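PDB 3PN9: proline dipeptidase from Streptococcus pneumoniae, which probably belongs to an enzyme that hydrolyses dipeptides ending in proline, the chain here comprising the creatinase/prolidase N-terminal domain. Local coordinates for residues T12-E17 with L47-D52; D26-N31 with R133-K138; E54-V59 with H90-L95. All blocks are in the same frame, centred on the assembly; numbering follows the deposited sequence.

All three contacts lie within the creatinase/prolidase N-terminal domain and are organised around its mixed six-stranded sheet. Interactions 1 and 3, with centres 13 Å apart, come in series along the chain and meet through neighbouring antiparallel strands 46-50 and 56-60; a probable hydrogen bond from Phe48 N to Leu56 O (2.9 Å) joins them. Interaction 2 pairs helix 27-34 with the C-terminal segment, so interaction 3 is nested inside the loop it closes, its centre 21 Å away. Interactions 1 and 2, 16 Å between centres, alternate along the sequence and touch where Ile30 packs on Leu47. Interactions 1 and 3 thus pack a helix or its end on neighbouring strands; interaction 2 involves no strand.

Interaction 1 (T12-E17 with L47-D52); sequences TYLESE and LFVLAD
The carbonyl oxygen of Val49 is met at 3.3 Å by Leu14 CD1, a close van der Waals contact of a methyl group, while the shortest polar bond of these segments, Glu17 N to Tyr13 O at 2.8 Å, belongs to the helix that presents Leu14. No hydrogen bond spans the contact, which rests on the Leu14 side chain. Its CG lies beside the backbone N (chi1 -63°), and the CA-CB-CG-CD1 torsion is extended (178°), sending the CD1 branch out to the strand. From there CD1 stands 4.1 Å from Val49 CG1 and 3.7 Å from Ala51 CA, spanning the end of strand 46-50 and the first loop residue after it. Closer to the helix backbone, Leu14 CB lies alongside Ala51 CB at 4.3 Å. This is helix-on-sheet packing in an alpha/beta domain: helix 6-17 lies against the sheet, and the same side of the strand sends Val49 onto Leu7, Ile10 and Leu11. Leu50 points from the strand away from this helix, as the alternation of a strand requires. Ala22 of strand 21-24 touches Leu14 and pairs through its backbone with Val49, so Leu14 also reaches the strand next to Val49's in the sheet. Within the helix, Glu17 CG sits 3.5 Å above one face of the Tyr13 ring, offset toward its rim. The outward carboxylates serve the assembly: Glu15 makes salt bridges to Arg66 of the second subunit and Lys18 of the fourth, and Glu17 OE1 makes one to Arg43 of the third subunit.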
# COMPACT_ATOMS: atom_id res chain seq x y z
N THR A 12 -1.44 -6.95 -1.85
CA THR A 12 -0.83 -5.68 -1.44
C THR A 12 0.32 -5.37 -2.39
O THR A 12 0.58 -4.19 -2.77
CB THR A 12 -0.31 -5.85 0.06
OG1 THR A 12 -1.47 -6.11 0.89
CG2 THR A 12 0.36 -4.63 0.57
N TYR A 13 1.10 -6.40 -2.70
CA TYR A 13 2.26 -6.24 -3.59
C TYR A 13 1.84 -5.80 -5.03
O TYR A 13 2.50 -4.94 -5.64
CB TYR A 13 2.96 -7.62 -3.66
CG TYR A 13 4.09 -7.75 -4.67
CD1 TYR A 13 5.30 -7.14 -4.32
CD2 TYR A 13 3.98 -8.46 -5.89
CE1 TYR A 13 6.37 -7.19 -5.08
CE2 TYR A 13 5.16 -8.55 -6.75
CZ TYR A 13 6.32 -7.88 -6.31
OH TYR A 13 7.64 -7.81 -6.87
N LEU A 14 0.69 -6.34 -5.53
CA LEU A 14 0.22 -5.97 -6.87
C LEU A 14 -0.05 -4.46 -6.85
O LEU A 14 0.28 -3.73 -7.81
CB LEU A 14 -1.07 -6.74 -7.25
CG LEU A 14 -0.85 -8.27 -7.33
CD1 LEU A 14 -2.20 -8.97 -7.69
CD2 LEU A 14 0.21 -8.61 -8.43
N GLU A 15 -0.67 -3.96 -5.77
CA GLU A 15 -0.94 -2.53 -5.77
C GLU A 15 0.38 -1.70 -5.71
O GLU A 15 0.53 -0.73 -6.47
CB GLU A 15 -1.86 -2.17 -4.59
CG GLU A 15 -1.93 -0.62 -4.42
CD GLU A 15 -2.96 -0.19 -3.36
OE1 GLU A 15 -3.54 -1.04 -2.63
OE2 GLU A 15 -3.18 1.01 -3.26
N SER A 16 1.35 -2.07 -4.88
CA SER A 16 2.49 -1.15 -4.72
C SER A 16 3.41 -1.31 -5.97
O SER A 16 4.12 -0.39 -6.28
CB SER A 16 3.31 -1.44 -3.46
OG SER A 16 3.70 -2.79 -3.47
N GLU A 17 3.40 -2.45 -6.68
CA GLU A 17 4.18 -2.56 -7.93
C GLU A 17 3.41 -2.21 -9.22
O GLU A 17 3.98 -2.39 -10.34
CB GLU A 17 4.64 -3.97 -8.17
CG GLU A 17 5.47 -4.47 -7.06
CD GLU A 17 6.95 -4.05 -7.21
OE1 GLU A 17 7.64 -4.38 -8.20
OE2 GLU A 17 7.42 -3.38 -6.31
N LEU A 47 -2.21 -20.36 -11.07
CA LEU A 47 -3.07 -19.52 -10.16
C LEU A 47 -2.92 -18.06 -10.64
O LEU A 47 -1.79 -17.52 -10.81
CB LEU A 47 -2.57 -19.67 -8.70
CG LEU A 47 -3.23 -18.67 -7.69
CD1 LEU A 47 -4.65 -19.20 -7.57
CD2 LEU A 47 -2.47 -18.74 -6.32
N PHE A 48 -4.04 -17.39 -10.95
CA PHE A 48 -3.94 -16.02 -11.34
C PHE A 48 -4.40 -15.16 -10.15
O PHE A 48 -5.57 -15.28 -9.72
CB PHE A 48 -4.92 -15.72 -12.49
CG PHE A 48 -4.49 -16.46 -13.76
CD1 PHE A 48 -3.53 -15.89 -14.58
CD2 PHE A 48 -4.99 -17.77 -14.04
CE1 PHE A 48 -3.10 -16.60 -15.75
CE2 PHE A 48 -4.58 -18.44 -15.22
CZ PHE A 48 -3.62 -17.85 -16.06
N VAL A 49 -3.50 -14.34 -9.60
CA VAL A 49 -3.94 -13.47 -8.48
C VAL A 49 -4.12 -12.11 -9.13
O VAL A 49 -3.17 -11.50 -9.60
CB VAL A 49 -2.85 -13.36 -7.37
CG1 VAL A 49 -3.47 -12.56 -6.15
CG2 VAL A 49 -2.45 -14.82 -6.85
N LEU A 50 -5.36 -11.69 -9.22
CA LEU A 50 -5.72 -10.48 -9.88
C LEU A 50 -5.66 -9.32 -8.85
O LEU A 50 -5.89 -9.56 -7.68
CB LEU A 50 -7.22 -10.62 -10.32
CG LEU A 50 -7.32 -11.67 -11.50
CD1 LEU A 50 -8.78 -12.23 -11.70
CD2 LEU A 50 -6.88 -10.90 -12.80
N ALA A 51 -5.48 -8.08 -9.33
CA ALA A 51 -5.22 -6.97 -8.39
C ALA A 51 -6.48 -6.66 -7.62
O ALA A 51 -6.39 -6.33 -6.41
CB ALA A 51 -4.77 -5.69 -9.11
N ASP A 52 -7.63 -6.73 -8.28
CA ASP A 52 -8.82 -6.15 -7.67
C ASP A 52 -10.00 -7.06 -7.61
O ASP A 52 -11.13 -6.56 -7.40
CB ASP A 52 -9.27 -4.85 -8.45
CG ASP A 52 -8.17 -3.77 -8.49
OD1 ASP A 52 -7.41 -3.57 -7.47
OD2 ASP A 52 -8.04 -3.10 -9.54

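Interaction 2 (D26-N31 with R133-K138); sequences DPVTIN and RMRLIK
The Arg135 guanidinium is approached obliquely by two groups of helix 27-34: Val28 CG1 lies 3.9 Å from its NH2, and Thr29 CA lies 4.3 Å from the same nitrogen. Tyr32, on the same helix, makes a cation-pi contact with this group. The side chains of Val28 and Arg135 cross at about a right angle. Arg135 spans the gap between backbones, whose nearest CA atoms, those of Thr29 and Arg135, are 10.4 Å apart, because its chain is extended from CG to NE (chi2 -176°, chi3 -177°). A water completes the link by accepting from Arg135 NH2 at 2.8 Å and donating to Thr29 OG1 at 2.8 Å. Thr29 OG1 is also hydrogen-bonded to Glu103 OE2, and the other oxygen of that carboxylate bonds to Asp26 N, so one glutamate braces both the threonine and the start of the helix. Arg135 itself lies within a type I turn running from Met134, a selenomethionine, to Ile137. At the facing helix, Asp26 OD1 accepts from Val28 N at 3.0 Å, the donor 39° out of the carboxylate plane: the classic N-cap of an alpha-helix.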
# COMPACT_ATOMS: atom_id res chain seq x y z
N ASP A 26 4.29 -22.37 -10.73
CA ASP A 26 5.10 -23.51 -10.08
C ASP A 26 4.14 -24.24 -9.11
O ASP A 26 3.54 -23.59 -8.24
CB ASP A 26 6.31 -22.83 -9.28
CG ASP A 26 7.25 -23.90 -8.66
OD1 ASP A 26 6.81 -25.07 -8.46
OD2 ASP A 26 8.43 -23.57 -8.47
N PRO A 27 3.87 -25.57 -9.29
CA PRO A 27 2.93 -26.27 -8.44
C PRO A 27 3.33 -26.14 -6.93
O PRO A 27 2.47 -26.10 -6.05
CB PRO A 27 3.17 -27.75 -8.84
CG PRO A 27 3.42 -27.58 -10.44
CD PRO A 27 4.44 -26.45 -10.35
N VAL A 28 4.62 -26.08 -6.70
CA VAL A 28 5.13 -25.85 -5.31
C VAL A 28 4.69 -24.50 -4.79
O VAL A 28 4.20 -24.40 -3.66
CB VAL A 28 6.65 -26.08 -5.21
CG1 VAL A 28 7.20 -25.62 -3.79
CG2 VAL A 28 7.01 -27.59 -5.41
N THR A 29 4.76 -23.45 -5.59
CA THR A 29 4.32 -22.16 -5.11
C THR A 29 2.81 -22.13 -4.97
O THR A 29 2.23 -21.52 -4.02
CB THR A 29 4.75 -21.01 -6.09
OG1 THR A 29 6.13 -21.15 -6.39
CG2 THR A 29 4.43 -19.64 -5.48
N ILE A 30 2.10 -22.74 -5.95
CA ILE A 30 0.68 -22.74 -5.81
C ILE A 30 0.25 -23.43 -4.50
O ILE A 30 -0.68 -22.98 -3.80
CB ILE A 30 0.06 -23.57 -7.06
CG1 ILE A 30 0.28 -22.67 -8.33
CG2 ILE A 30 -1.46 -23.78 -6.75
CD1 ILE A 30 -0.18 -23.35 -9.73
N ASN A 31 0.89 -24.56 -4.20
CA ASN A 31 0.54 -25.23 -2.95
C ASN A 31 0.88 -24.40 -1.69
O ASN A 31 0.03 -24.24 -0.72
CB ASN A 31 1.32 -26.56 -2.90
CG ASN A 31 0.97 -27.34 -1.61
OD1 ASN A 31 -0.18 -27.41 -1.27
ND2 ASN A 31 1.96 -27.88 -0.94
N ARG A 133 10.96 -13.88 -0.59
CA ARG A 133 10.88 -12.98 0.60
C ARG A 133 9.75 -13.39 1.50
O ARG A 133 9.87 -13.46 2.77
CB ARG A 133 10.75 -11.46 0.08
CG ARG A 133 10.87 -10.40 1.19
CD ARG A 133 10.30 -8.96 0.74
NE ARG A 133 10.65 -8.70 -0.64
CZ ARG A 133 9.99 -7.86 -1.44
NH1 ARG A 133 8.90 -7.10 -1.00
NH2 ARG A 133 10.40 -7.80 -2.69
N MSE A 134 8.62 -13.82 0.90
CA MSE A 134 7.51 -14.17 1.74
C MSE A 134 7.81 -15.39 2.63
O MSE A 134 7.24 -15.55 3.78
CB MSE A 134 6.28 -14.55 0.79
CG MSE A 134 5.10 -14.59 1.58
SE MSE A 134 3.50 -14.73 0.20
CE MSE A 134 3.97 -13.46 -0.98
N ARG A 135 8.61 -16.30 2.11
CA ARG A 135 8.98 -17.49 2.91
C ARG A 135 9.92 -17.15 4.09
O ARG A 135 10.10 -18.02 4.93
CB ARG A 135 9.74 -18.48 2.02
CG ARG A 135 8.80 -19.03 0.93
CD ARG A 135 9.53 -20.11 0.08
NE ARG A 135 8.77 -20.68 -1.07
CZ ARG A 135 7.90 -21.66 -0.91
NH1 ARG A 135 7.64 -22.19 0.32
NH2 ARG A 135 7.33 -22.16 -2.00
N LEU A 136 10.49 -15.95 4.12
CA LEU A 136 11.32 -15.52 5.28
C LEU A 136 10.51 -15.11 6.49
O LEU A 136 11.11 -14.52 7.41
CB LEU A 136 12.19 -14.35 4.91
CG LEU A 136 13.07 -14.61 3.71
CD1 LEU A 136 13.86 -13.36 3.42
CD2 LEU A 136 13.97 -15.85 3.89
N ILE A 137 9.18 -15.29 6.47
CA ILE A 137 8.29 -15.17 7.69
C ILE A 137 7.57 -16.52 7.80
O ILE A 137 6.65 -16.77 6.98
CB ILE A 137 7.27 -13.99 7.57
CG1 ILE A 137 8.03 -12.67 7.29
CG2 ILE A 137 6.31 -13.94 8.80
CD1 ILE A 137 7.45 -12.03 6.08
N LYS A 138 7.99 -17.39 8.76
CA LYS A 138 8.09 -18.90 8.56
C LYS A 138 6.82 -19.77 8.76
O LYS A 138 6.90 -21.01 8.52
CB LYS A 138 9.21 -19.57 9.42
CG LYS A 138 10.19 -20.62 8.64
CD LYS A 138 10.63 -21.88 9.49
CE LYS A 138 9.72 -23.14 9.26
NZ LYS A 138 10.43 -24.45 9.44
OXT LYS A 138 5.73 -19.27 9.17
O HOH W 1 8.15 -21.99 -4.72

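Interaction 3 (E54-V59 with H90-L95); sequences EPLLFV and HALPQL
Leu56 CD2 touches two residues at once, Leu92 CD2 at 3.8 Å and Ala91 CB at 4.1 Å, and these apolar contacts pack the C-terminal end of helix 84-91 and the residue after it on strand 56-60, in the mixed sheet of this alpha/beta domain. The backbones stay well apart, with 7.6 Å between the CA atoms of Leu56 and Leu92, so it is the methyl ends that do the joining. Leu56 reaches across because its CG stands opposite the backbone N (chi1 161°). The Leu92 side chain comes in at a slant to it, its CA-CB bond directed along the gap but its CD2 branch turned to the strand.

In the next shell, Phe48 of the adjacent strand 46-50 both touches Leu92 and pairs with Leu56 through the backbone, while Phe119 lies against Leu92 and Val76 against Leu56. Farther along the strand, Phe58 reaches the helix at Pro84, Lys87 and Ile88, and its ring meets that of Tyr78 with the planes only about 10° apart.

Leu92 is where the chain departs from helical geometry and runs on away from the helix. Gln94 sits at the centre of an inverse gamma turn, with a weak Leu95 N to Pro93 O bond of 3.0 Å. Its side chain reaches back to the helix end: Gln94 NE2 bonds to Lys89 O and, weakly, at 2.9 Å and an angle of 129°, to Leu92 O.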
# COMPACT_ATOMS: atom_id res chain seq x y z
N GLU A 54 -11.21 -11.50 -6.71
CA GLU A 54 -10.71 -12.79 -6.15
C GLU A 54 -9.82 -13.52 -7.17
O GLU A 54 -9.98 -13.28 -8.40
CB GLU A 54 -11.88 -13.74 -5.88
CG GLU A 54 -12.47 -13.54 -4.47
CD GLU A 54 -13.45 -14.75 -4.09
OE1 GLU A 54 -13.17 -15.61 -3.18
OE2 GLU A 54 -14.45 -14.79 -4.80
N PRO A 55 -8.96 -14.44 -6.70
CA PRO A 55 -8.05 -15.07 -7.69
C PRO A 55 -8.84 -16.13 -8.56
O PRO A 55 -10.01 -16.46 -8.26
CB PRO A 55 -7.13 -15.90 -6.83
CG PRO A 55 -7.18 -15.29 -5.44
CD PRO A 55 -8.58 -14.69 -5.29
N LEU A 56 -8.18 -16.68 -9.58
CA LEU A 56 -8.78 -17.76 -10.39
C LEU A 56 -7.76 -18.87 -10.37
O LEU A 56 -6.60 -18.69 -10.80
CB LEU A 56 -9.04 -17.21 -11.84
CG LEU A 56 -9.21 -18.42 -12.86
CD1 LEU A 56 -10.64 -18.95 -12.47
CD2 LEU A 56 -9.21 -17.80 -14.22
N LEU A 57 -8.16 -20.07 -9.99
CA LEU A 57 -7.23 -21.16 -10.11
C LEU A 57 -7.63 -21.92 -11.41
O LEU A 57 -8.78 -22.40 -11.53
CB LEU A 57 -7.36 -22.06 -8.89
CG LEU A 57 -6.52 -23.38 -8.87
CD1 LEU A 57 -4.97 -23.27 -9.28
CD2 LEU A 57 -6.70 -24.11 -7.49
N PHE A 58 -6.67 -22.10 -12.32
CA PHE A 58 -6.98 -22.78 -13.63
C PHE A 58 -6.28 -24.12 -13.65
O PHE A 58 -5.07 -24.15 -13.44
CB PHE A 58 -6.45 -21.89 -14.76
CG PHE A 58 -6.74 -22.48 -16.16
CD1 PHE A 58 -7.99 -22.31 -16.76
CD2 PHE A 58 -5.74 -23.24 -16.81
CE1 PHE A 58 -8.23 -22.86 -18.11
CE2 PHE A 58 -5.95 -23.78 -18.10
CZ PHE A 58 -7.16 -23.59 -18.74
N VAL A 59 -7.00 -25.24 -13.90
CA VAL A 59 -6.42 -26.56 -13.73
C VAL A 59 -6.94 -27.52 -14.86
O VAL A 59 -7.95 -27.17 -15.46
CB VAL A 59 -6.82 -27.21 -12.39
CG1 VAL A 59 -6.18 -26.35 -11.15
CG2 VAL A 59 -8.37 -27.35 -12.25
N HIS A 90 -10.64 -16.20 -21.82
CA HIS A 90 -12.11 -15.99 -21.67
C HIS A 90 -12.48 -16.15 -20.21
O HIS A 90 -13.42 -15.53 -19.77
CB HIS A 90 -12.92 -17.07 -22.51
CG HIS A 90 -12.69 -17.01 -24.02
ND1 HIS A 90 -11.77 -16.16 -24.65
CD2 HIS A 90 -13.24 -17.75 -25.04
CE1 HIS A 90 -11.78 -16.38 -25.96
NE2 HIS A 90 -12.67 -17.33 -26.22
N ALA A 91 -11.77 -16.96 -19.42
CA ALA A 91 -12.18 -17.06 -18.01
C ALA A 91 -11.75 -15.83 -17.15
O ALA A 91 -12.42 -15.52 -16.15
CB ALA A 91 -11.67 -18.36 -17.40
N LEU A 92 -10.66 -15.16 -17.53
CA LEU A 92 -10.17 -13.99 -16.81
C LEU A 92 -11.15 -12.80 -17.11
O LEU A 92 -11.83 -12.81 -18.15
CB LEU A 92 -8.76 -13.56 -17.26
CG LEU A 92 -7.73 -14.60 -16.73
CD1 LEU A 92 -6.33 -14.40 -17.41
CD2 LEU A 92 -7.58 -14.54 -15.16
N PRO A 93 -11.19 -11.80 -16.21
CA PRO A 93 -11.96 -10.58 -16.51
C PRO A 93 -11.38 -9.98 -17.79
O PRO A 93 -10.17 -10.13 -18.08
CB PRO A 93 -11.69 -9.65 -15.30
CG PRO A 93 -10.35 -10.24 -14.73
CD PRO A 93 -10.49 -11.72 -14.92
N GLN A 94 -12.22 -9.27 -18.54
CA GLN A 94 -11.73 -8.71 -19.81
C GLN A 94 -11.08 -7.37 -19.55
O GLN A 94 -11.70 -6.35 -19.86
CB GLN A 94 -12.94 -8.55 -20.81
CG GLN A 94 -13.66 -9.95 -21.04
CD GLN A 94 -12.67 -11.02 -21.62
OE1 GLN A 94 -12.21 -10.90 -22.74
NE2 GLN A 94 -12.34 -12.05 -20.85
N LEU A 95 -9.88 -7.32 -18.96
CA LEU A 95 -9.31 -6.02 -18.52
C LEU A 95 -8.20 -5.70 -19.50
O LEU A 95 -7.83 -6.53 -20.32
CB LEU A 95 -8.65 -6.14 -17.08
CG LEU A 95 -9.61 -6.59 -16.00
CD1 LEU A 95 -9.01 -6.76 -14.60
CD2 LEU A 95 -10.91 -5.74 -15.97